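Local coordinates for nucleocapsid (Crimean-congo hemorrhagic fever virus, PDB 4AKL), which binds single- and double-stranded RNA, probably takes part in packaging the viral genome, and has sequence-non-specific double-stranded DNA endonuclease activity, at residues A[86-91]-A[309-314]. Numbering follows the deposited sequence.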
loop_
_atom_site.group_PDB
_atom_site.type_symbol
_atom_site.label_atom_id
_atom_site.label_comp_id
_atom_site.label_asym_id
_atom_site.label_seq_id
_atom_site.Cartn_x
_atom_site.Cartn_y
_atom_site.Cartn_z
ATOM N N THR A 86 9.015 -10.051 -19.656
ATOM C CA THR A 86 10.289 -10.689 -19.376
ATOM C C THR A 86 11.246 -9.722 -18.711
ATOM O O THR A 86 11.943 -10.107 -17.725
ATOM C CB THR A 86 10.943 -11.322 -20.587
ATOM O OG1 THR A 86 10.981 -10.384 -21.673
ATOM C CG2 THR A 86 10.152 -12.671 -20.988
ATOM N N GLY A 87 11.253 -8.476 -19.197
ATOM C CA GLY A 87 12.166 -7.423 -18.675
ATOM C C GLY A 87 11.942 -7.014 -17.237
ATOM O O GLY A 87 12.895 -6.908 -16.425
ATOM N N ILE A 88 10.680 -6.788 -16.899
ATOM C CA ILE A 88 10.314 -6.399 -15.522
ATOM C C ILE A 88 10.429 -7.606 -14.536
ATOM O O ILE A 88 10.922 -7.462 -13.423
ATOM C CB ILE A 88 8.928 -5.743 -15.521
ATOM C CG1 ILE A 88 8.994 -4.419 -16.293
ATOM C CG2 ILE A 88 8.405 -5.590 -14.086
ATOM C CD1 ILE A 88 9.828 -3.338 -15.603
ATOM N N VAL A 89 10.000 -8.782 -14.952
ATOM C CA VAL A 89 10.253 -10.009 -14.145
ATOM C C VAL A 89 11.747 -10.187 -13.762
ATOM O O VAL A 89 12.059 -10.444 -12.574
ATOM C CB VAL A 89 9.660 -11.270 -14.824
ATOM C CG1 VAL A 89 10.203 -12.605 -14.193
ATOM C CG2 VAL A 89 8.118 -11.235 -14.715
ATOM N N LYS A 90 12.658 -10.037 -14.734
ATOM C CA LYS A 90 14.087 -10.150 -14.444
ATOM C C LYS A 90 14.581 -9.036 -13.519
ATOM O O LYS A 90 15.207 -9.283 -12.516
ATOM C CB LYS A 90 14.943 -10.127 -15.713
ATOM C CG LYS A 90 15.127 -11.482 -16.352
ATOM C CD LYS A 90 16.032 -11.420 -17.589
ATOM C CE LYS A 90 15.269 -10.980 -18.839
ATOM N NZ LYS A 90 16.236 -10.510 -19.942
ATOM N N LYS A 91 14.305 -7.807 -13.892
ATOM C CA LYS A 91 14.767 -6.689 -13.086
ATOM C C LYS A 91 14.135 -6.696 -11.731
ATOM O O LYS A 91 14.836 -6.547 -10.743
ATOM C CB LYS A 91 14.527 -5.377 -13.796
ATOM C CG LYS A 91 15.471 -5.233 -15.040
ATOM C CD LYS A 91 15.497 -3.840 -15.550
ATOM C CE LYS A 91 14.202 -3.424 -16.197
ATOM N NZ LYS A 91 14.433 -2.166 -17.068
ATOM N N SER A 309 5.127 -5.668 -3.248
ATOM C CA SER A 309 4.910 -6.776 -2.366
ATOM C C SER A 309 4.771 -8.030 -3.205
ATOM O O SER A 309 5.309 -9.044 -2.858
ATOM C CB SER A 309 3.683 -6.544 -1.451
ATOM O OG SER A 309 3.971 -5.748 -0.304
ATOM N N SER A 310 4.091 -7.967 -4.338
ATOM C CA SER A 310 3.988 -9.164 -5.139
ATOM C C SER A 310 5.346 -9.727 -5.624
ATOM O O SER A 310 5.528 -10.959 -5.646
ATOM C CB SER A 310 2.975 -8.983 -6.290
ATOM O OG SER A 310 1.618 -8.898 -5.729
ATOM N N TYR A 311 6.277 -8.834 -5.986
ATOM C CA TYR A 311 7.601 -9.238 -6.436
ATOM C C TYR A 311 8.450 -9.743 -5.243
ATOM O O TYR A 311 9.256 -10.698 -5.392
ATOM C CB TYR A 311 8.301 -8.099 -7.207
ATOM C CG TYR A 311 8.123 -8.248 -8.697
ATOM C CD1 TYR A 311 8.925 -9.093 -9.412
ATOM C CD2 TYR A 311 7.120 -7.577 -9.380
ATOM C CE1 TYR A 311 8.764 -9.257 -10.793
ATOM C CE2 TYR A 311 6.944 -7.733 -10.742
ATOM C CZ TYR A 311 7.765 -8.575 -11.442
ATOM O OH TYR A 311 7.559 -8.740 -12.764
ATOM N N TYR A 312 8.261 -9.132 -4.075
ATOM C CA TYR A 312 8.916 -9.591 -2.885
ATOM C C TYR A 312 8.536 -11.067 -2.604
ATOM O O TYR A 312 9.395 -11.879 -2.226
ATOM C CB TYR A 312 8.549 -8.707 -1.711
ATOM C CG TYR A 312 9.104 -9.190 -0.424
ATOM C CD1 TYR A 312 10.479 -9.253 -0.225
ATOM C CD2 TYR A 312 8.266 -9.597 0.612
ATOM C CE1 TYR A 312 11.021 -9.714 0.984
ATOM C CE2 TYR A 312 8.811 -10.073 1.848
ATOM C CZ TYR A 312 10.167 -10.122 2.021
ATOM O OH TYR A 312 10.707 -10.591 3.216
ATOM N N TRP A 313 7.257 -11.413 -2.802
ATOM C CA TRP A 313 6.795 -12.773 -2.510
ATOM C C TRP A 313 7.354 -13.744 -3.516
ATOM O O TRP A 313 7.739 -14.852 -3.140
ATOM C CB TRP A 313 5.252 -12.854 -2.398
ATOM C CG TRP A 313 4.727 -12.047 -1.213
ATOM C CD1 TRP A 313 5.327 -11.919 0.037
ATOM C CD2 TRP A 313 3.563 -11.245 -1.175
ATOM N NE1 TRP A 313 4.579 -11.107 0.841
ATOM C CE2 TRP A 313 3.485 -10.675 0.122
ATOM C CE3 TRP A 313 2.556 -10.965 -2.102
ATOM C CZ2 TRP A 313 2.462 -9.853 0.502
ATOM C CZ3 TRP A 313 1.543 -10.139 -1.729
ATOM C CH2 TRP A 313 1.493 -9.584 -0.432
ATOM N N LEU A 314 7.412 -13.342 -4.779
ATOM C CA LEU A 314 8.118 -14.143 -5.759
ATOM C C LEU A 314 9.565 -14.396 -5.337
ATOM O O LEU A 314 10.022 -15.545 -5.327
ATOM C CB LEU A 314 8.145 -13.467 -7.090
ATOM C CG LEU A 314 6.897 -13.241 -7.892
ATOM C CD1 LEU A 314 7.344 -12.652 -9.250
ATOM C CD2 LEU A 314 6.066 -14.544 -8.069
#
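Val-89 and Tyr-311 mark the nearest approach of two helical backbones, 86-91 and 309-314, with their CA atoms 8.2 Å apart. The side chain of Tyr-311 points toward helix 86-98, spans the distance between the two helices and ends between the side chains of Ile-88 and Val-89, crossing each of them at about a right angle. Its hydroxyl makes the closest touch: CG2 of Val-89 lies 3.2 Å from Tyr-311 OH, and CG2 of Ile-88 lies 3.5 Å from the same oxygen. In Ile-88 the methyl CG2 is anti to the backbone N, which turns the CG1 branch and its terminal methyl away from the tyrosine. The ring also presses on the main chain of the other helix, where CA of Val-89 sits at the ring edge, close to the plane, 3.7 Å from Tyr-311 CE1.

Both helices, 86-98 and 306-316, belong to the predominantly helical nairovirus nucleocapsid, and this buried contact joins parts of its chain more than 200 residues apart. Val-89 N is 3.3 Å from Tyr-311 OH, but the angle is too poor for a hydrogen bond; the hydroxyl is bonded instead to the carbonyl oxygen of Ala-83, at the end of helix 77-83. The phenol is thus anchored through its oxygen while aliphatic groups crowd around it. Other aromatic rings join it in the core, Phe-392 edge-to-face and Trp-133 with its plane inclined at about 45°. Phe-324 of helix 324-336 touches the side chains of both Val-89 and Leu-314.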